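Local coordinates for ABC-type transport system, sugar-family extracellular solute-binding protein (Peptoclostridium difficile 630, PDB 6HNI), which binds tyrosine as the substrate-binding lipoprotein of an ABC-type transport system and also has adhesive properties, at residues Q74-A77 against S78-S82; V227-I230 against A231-K235. The protein carries 1 engineered substitution. All coordinates share one frame; numbering follows the deposited sequence.

Interaction 1: Q74-A77 against S78-S82; sequences QSIA and SKFAS
Ile76 and Phe80, one helical turn apart, point the same way and lie side by side, the branch methyl of the first set over a face of the second's ring. CG2 of Ile76 stands 4.0 Å from the centroid of the Phe80 ring, a CH-pi contact displaced toward the rim, where its nearest ring atom is CE2 at 3.7 Å. The methyl gets there because CG2 is anti to the backbone N of Ile76, which sets it toward the following turn, while CG1 lies back beside the N. With CG anti to its own carbonyl carbon (chi1 -74°), Phe80 leans its ring back over the preceding turn; the carbonyl O of Ile76 lies over the same face, 3.5 Å from Phe80 CG. Ile76 O also accepts from Phe80 N, 2.9 Å away (N-H...O 165°).

Such i to i+4 pairing of apolar side chains makes the buried stripe of an amphipathic helix, here helix 70-82 packed on a parallel sheet: Ile76 and Phe80 both touch Thr29 and Gln64, on strands 24-30 and 59-65. A beta-branched chain and a flat ring suit this side, each filling the helix-sheet interface broadly. Ala77 faces helix 93-102, touching Ala102, and its small methyl lets that helix come close.

The exposed side chains, Gln74, Ser75, Ser78 and Lys79, are polar. Beneath them run the backbone bonds from Ser78 N to Gln74 O, 2.9 Å, and from Lys79 N to Ser75 O, 3.0 Å. Lys79 NZ forms a salt bridge with Asp83, while Ser75 OG turns back to bond with Thr72 O.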
loop_
_atom_site.group_PDB
_atom_site.type_symbol
_atom_site.label_atom_id
_atom_site.label_comp_id
_atom_site.label_asym_id
_atom_site.label_seq_id
_atom_site.Cartn_x
_atom_site.Cartn_y
_atom_site.Cartn_z
ATOM N N GLN A 74 -1.148 -14.276 11.207
ATOM C CA GLN A 74 -2.181 -14.832 12.069
ATOM C C GLN A 74 -1.638 -15.159 13.450
ATOM O O GLN A 74 -2.330 -14.862 14.450
ATOM C CB GLN A 74 -2.764 -16.089 11.423
ATOM C CG GLN A 74 -3.439 -15.774 10.085
ATOM C CD GLN A 74 -4.846 -15.256 10.192
ATOM O OE1 GLN A 74 -5.492 -15.298 11.243
ATOM N NE2 GLN A 74 -5.364 -14.750 9.063
ATOM N N SER A 75 -0.439 -15.697 13.559
ATOM C CA SER A 75 0.152 -15.972 14.887
ATOM C C SER A 75 0.471 -14.680 15.605
ATOM O O SER A 75 0.304 -14.658 16.843
ATOM C CB SER A 75 1.392 -16.852 14.788
ATOM O OG SER A 75 2.421 -16.303 14.002
ATOM N N ILE A 76 0.934 -13.643 14.925
ATOM C CA ILE A 76 1.203 -12.336 15.604
ATOM C C ILE A 76 -0.103 -11.885 16.202
ATOM O O ILE A 76 -0.120 -11.402 17.367
ATOM C CB ILE A 76 1.748 -11.293 14.600
ATOM C CG1 ILE A 76 3.198 -11.643 14.176
ATOM C CG2 ILE A 76 1.592 -9.887 15.127
ATOM C CD1 ILE A 76 3.703 -10.913 12.970
ATOM N N ALA A 77 -1.168 -11.900 15.426
ATOM C CA ALA A 77 -2.473 -11.360 15.858
ATOM C C ALA A 77 -3.020 -12.158 16.998
ATOM O O ALA A 77 -3.537 -11.596 17.995
ATOM C CB ALA A 77 -3.453 -11.321 14.713
ATOM N N SER A 78 -2.949 -13.467 16.939
ATOM C CA SER A 78 -3.340 -14.349 18.015
ATOM C C SER A 78 -2.628 -13.998 19.346
ATOM O O SER A 78 -3.270 -13.960 20.396
ATOM C CB SER A 78 -3.017 -15.812 17.654
ATOM O OG SER A 78 -3.303 -16.690 18.725
ATOM N N LYS A 79 -1.318 -13.791 19.268
ATOM C CA LYS A 79 -0.533 -13.498 20.455
ATOM C C LYS A 79 -0.891 -12.094 20.973
ATOM O O LYS A 79 -0.988 -11.899 22.198
ATOM C CB LYS A 79 0.954 -13.607 20.124
ATOM C CG LYS A 79 1.897 -13.364 21.288
ATOM C CD LYS A 79 1.604 -14.317 22.425
ATOM C CE LYS A 79 2.771 -14.481 23.416
ATOM N NZ LYS A 79 3.300 -13.181 23.906
ATOM N N PHE A 80 -1.096 -11.108 20.129
ATOM C CA PHE A 80 -1.572 -9.804 20.597
ATOM C C PHE A 80 -2.897 -9.917 21.294
ATOM O O PHE A 80 -3.102 -9.222 22.369
ATOM C CB PHE A 80 -1.737 -8.803 19.451
ATOM C CG PHE A 80 -0.480 -8.246 18.865
ATOM C CD1 PHE A 80 0.770 -8.385 19.452
ATOM C CD2 PHE A 80 -0.563 -7.479 17.709
ATOM C CE1 PHE A 80 1.898 -7.805 18.908
ATOM C CE2 PHE A 80 0.566 -6.909 17.155
ATOM C CZ PHE A 80 1.802 -7.084 17.707
ATOM N N ALA A 81 -3.828 -10.728 20.852
ATOM C CA ALA A 81 -5.116 -10.907 21.475
ATOM C C ALA A 81 -4.950 -11.599 22.838
ATOM O O ALA A 81 -5.503 -11.135 23.870
ATOM C CB ALA A 81 -6.083 -11.653 20.570
ATOM N N SER A 82 -4.164 -12.656 22.904
ATOM C CA SER A 82 -3.974 -13.356 24.185
ATOM C C SER A 82 -3.106 -12.532 25.185
ATOM O O SER A 82 -3.238 -12.670 26.418
ATOM C CB SER A 82 -3.475 -14.779 23.937
ATOM O OG SER A 82 -2.211 -14.780 23.330
#

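Interaction 2: V227-I230 against A231-K235; sequences VSKI and ATENK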
loop_
_atom_site.group_PDB
_atom_site.type_symbol
_atom_site.label_atom_id
_atom_site.label_comp_id
_atom_site.label_asym_id
_atom_site.label_seq_id
_atom_site.Cartn_x
_atom_site.Cartn_y
_atom_site.Cartn_z
ATOM N N VAL A 227 11.060 -6.924 -10.954
ATOM C CA VAL A 227 10.152 -6.423 -11.965
ATOM C C VAL A 227 10.795 -5.308 -12.763
ATOM O O VAL A 227 10.783 -5.340 -14.015
ATOM C CB VAL A 227 8.813 -5.980 -11.360
ATOM C CG1 VAL A 227 7.943 -5.267 -12.386
ATOM C CG2 VAL A 227 8.086 -7.143 -10.754
ATOM N N SER A 228 11.415 -4.374 -12.068
ATOM C CA SER A 228 12.100 -3.243 -12.674
ATOM C C SER A 228 13.218 -3.679 -13.643
ATOM O O SER A 228 13.318 -3.178 -14.767
ATOM C CB SER A 228 12.699 -2.320 -11.588
ATOM O OG SER A 228 13.563 -1.344 -12.165
ATOM N N LYS A 229 14.054 -4.592 -13.193
ATOM C CA LYS A 229 15.204 -5.021 -13.967
ATOM C C LYS A 229 14.740 -5.619 -15.307
ATOM O O LYS A 229 15.238 -5.246 -16.382
ATOM C CB LYS A 229 16.041 -6.035 -13.163
ATOM C CG LYS A 229 17.382 -6.328 -13.755
ATOM C CD LYS A 229 18.436 -5.303 -13.439
ATOM C CE LYS A 229 19.727 -5.729 -14.122
ATOM N NZ LYS A 229 20.836 -4.829 -13.748
ATOM N N ILE A 230 13.783 -6.539 -15.248
ATOM C CA ILE A 230 13.294 -7.186 -16.472
ATOM C C ILE A 230 12.492 -6.204 -17.352
ATOM O O ILE A 230 12.611 -6.182 -18.588
ATOM C CB ILE A 230 12.467 -8.450 -16.150
ATOM C CG1 ILE A 230 13.385 -9.510 -15.508
ATOM C CG2 ILE A 230 11.815 -9.039 -17.401
ATOM C CD1 ILE A 230 12.696 -10.636 -14.807
ATOM N N ALA A 231 11.653 -5.384 -16.736
ATOM C CA ALA A 231 10.868 -4.437 -17.524
ATOM C C ALA A 231 11.754 -3.437 -18.259
ATOM O O ALA A 231 11.532 -3.154 -19.450
ATOM C CB ALA A 231 9.880 -3.697 -16.632
ATOM N N THR A 232 12.737 -2.896 -17.554
ATOM C CA THR A 232 13.573 -1.834 -18.057
ATOM C C THR A 232 14.476 -2.363 -19.177
ATOM O O THR A 232 14.715 -1.666 -20.163
ATOM C CB THR A 232 14.382 -1.165 -16.923
ATOM O OG1 THR A 232 13.466 -0.737 -15.920
ATOM C CG2 THR A 232 15.130 0.051 -17.414
ATOM N N GLU A 233 14.971 -3.585 -19.028
ATOM C CA GLU A 233 15.760 -4.255 -20.095
ATOM C C GLU A 233 14.986 -4.402 -21.413
ATOM O O GLU A 233 15.557 -4.291 -22.483
ATOM C CB GLU A 233 16.269 -5.629 -19.620
ATOM C CG GLU A 233 17.524 -5.504 -18.780
ATOM C CD GLU A 233 18.256 -6.799 -18.472
ATOM O OE1 GLU A 233 17.840 -7.878 -18.941
ATOM O OE2 GLU A 233 19.273 -6.718 -17.737
ATOM N N ASN A 234 13.667 -4.581 -21.252
ATOM C CA ASN A 234 12.675 -4.697 -22.319
ATOM C C ASN A 234 12.006 -3.383 -22.736
ATOM O O ASN A 234 11.087 -3.370 -23.549
ATOM C CB ASN A 234 11.707 -5.836 -21.979
ATOM C CG ASN A 234 12.393 -7.200 -22.089
ATOM O OD1 ASN A 234 12.683 -7.635 -23.193
ATOM N ND2 ASN A 234 12.737 -7.826 -20.969
ATOM N N LYS A 235 12.482 -2.256 -22.154
ATOM C CA LYS A 235 12.022 -0.900 -22.501
ATOM C C LYS A 235 10.522 -0.693 -22.229
ATOM O O LYS A 235 9.864 0.068 -22.915
ATOM C CB LYS A 235 12.386 -0.525 -23.963
ATOM C CG LYS A 235 13.843 -0.707 -24.305
ATOM C CD LYS A 235 14.791 0.177 -23.532
ATOM C CE LYS A 235 16.216 -0.275 -23.828
ATOM N NZ LYS A 235 17.135 0.882 -23.909
#
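From Val227 to Asn234 the backbone climbs the last turns of helix 224-233 on i to i+4 bonds that lengthen toward the end: Ala231 N lies 2.9 Å from Val227 O, Glu233 N 3.1 Å from Lys229 O and Asn234 N 3.3 Å from Ile230 O.

Two carbonyls of this final stretch also accept a side-chain donor. Ser228 O takes the Thr232 hydroxyl, OG1 at 2.7 Å, as well as the Thr232 N-H, the two donors arriving from opposite faces of the carbonyl plane. With OG1 anti to its own carbonyl carbon (chi1 -55°), Thr232 folds the hydroxyl back to the preceding turn, which satisfies this polar group while its side chain packs on Ile297 and Ala300 of helix 295-300. Ser228 OG is hydrogen-bonded to Gly249 O, which satisfies a buried hydroxyl.

Lys235 leaves helical geometry with a positive phi of 61°, and two bonds back into the last turn make the ending a Schellman motif, leading to strand 238-240 of the four-stranded parallel sheet.

Asn234 repeats the double grip at Ile230 O. Its ND2 lies 2.9 Å from that oxygen, which sits near the amide plane, and comes from the face opposite the backbone N-H; a short amide side chain lets its N-H reach back to this carbonyl near the helix end. The amide runs alongside Ile230, Asn234 ND2 3.9 Å from Ile230 CG2, and Ile230 itself touches Ile202 and Ser203 of helix 198-205.

On the exposed flank Lys229 and Glu233 pass at a slant. Lys229 CE comes to 3.8 Å from Glu233 OE2; Lys229 NZ stays 4.7 Å from that oxygen, not in contact, though the opposite charges probably still attract.

Interactions 1 and 2 are both single-helix contacts, on opposite sides of the chain's centre, with 39 Å between their centres and about 24 Å between their nearest atoms. Helix 70-82 flanks the five-stranded parallel sheet, whereas helix 224-233 immediately precedes strand 238-240, an edge of the four-stranded one, so each belongs to a different lobe of the two-lobed periplasmic-binding-protein fold. Tyrosine is bound between the lobes in this closed form. The side chain of Gln74 is about 13 Å from the ligand and that of Val227 about 12 Å; 74-82 and 227-235 are therefore parts of the two lobes' framework, set back from the tyrosine itself.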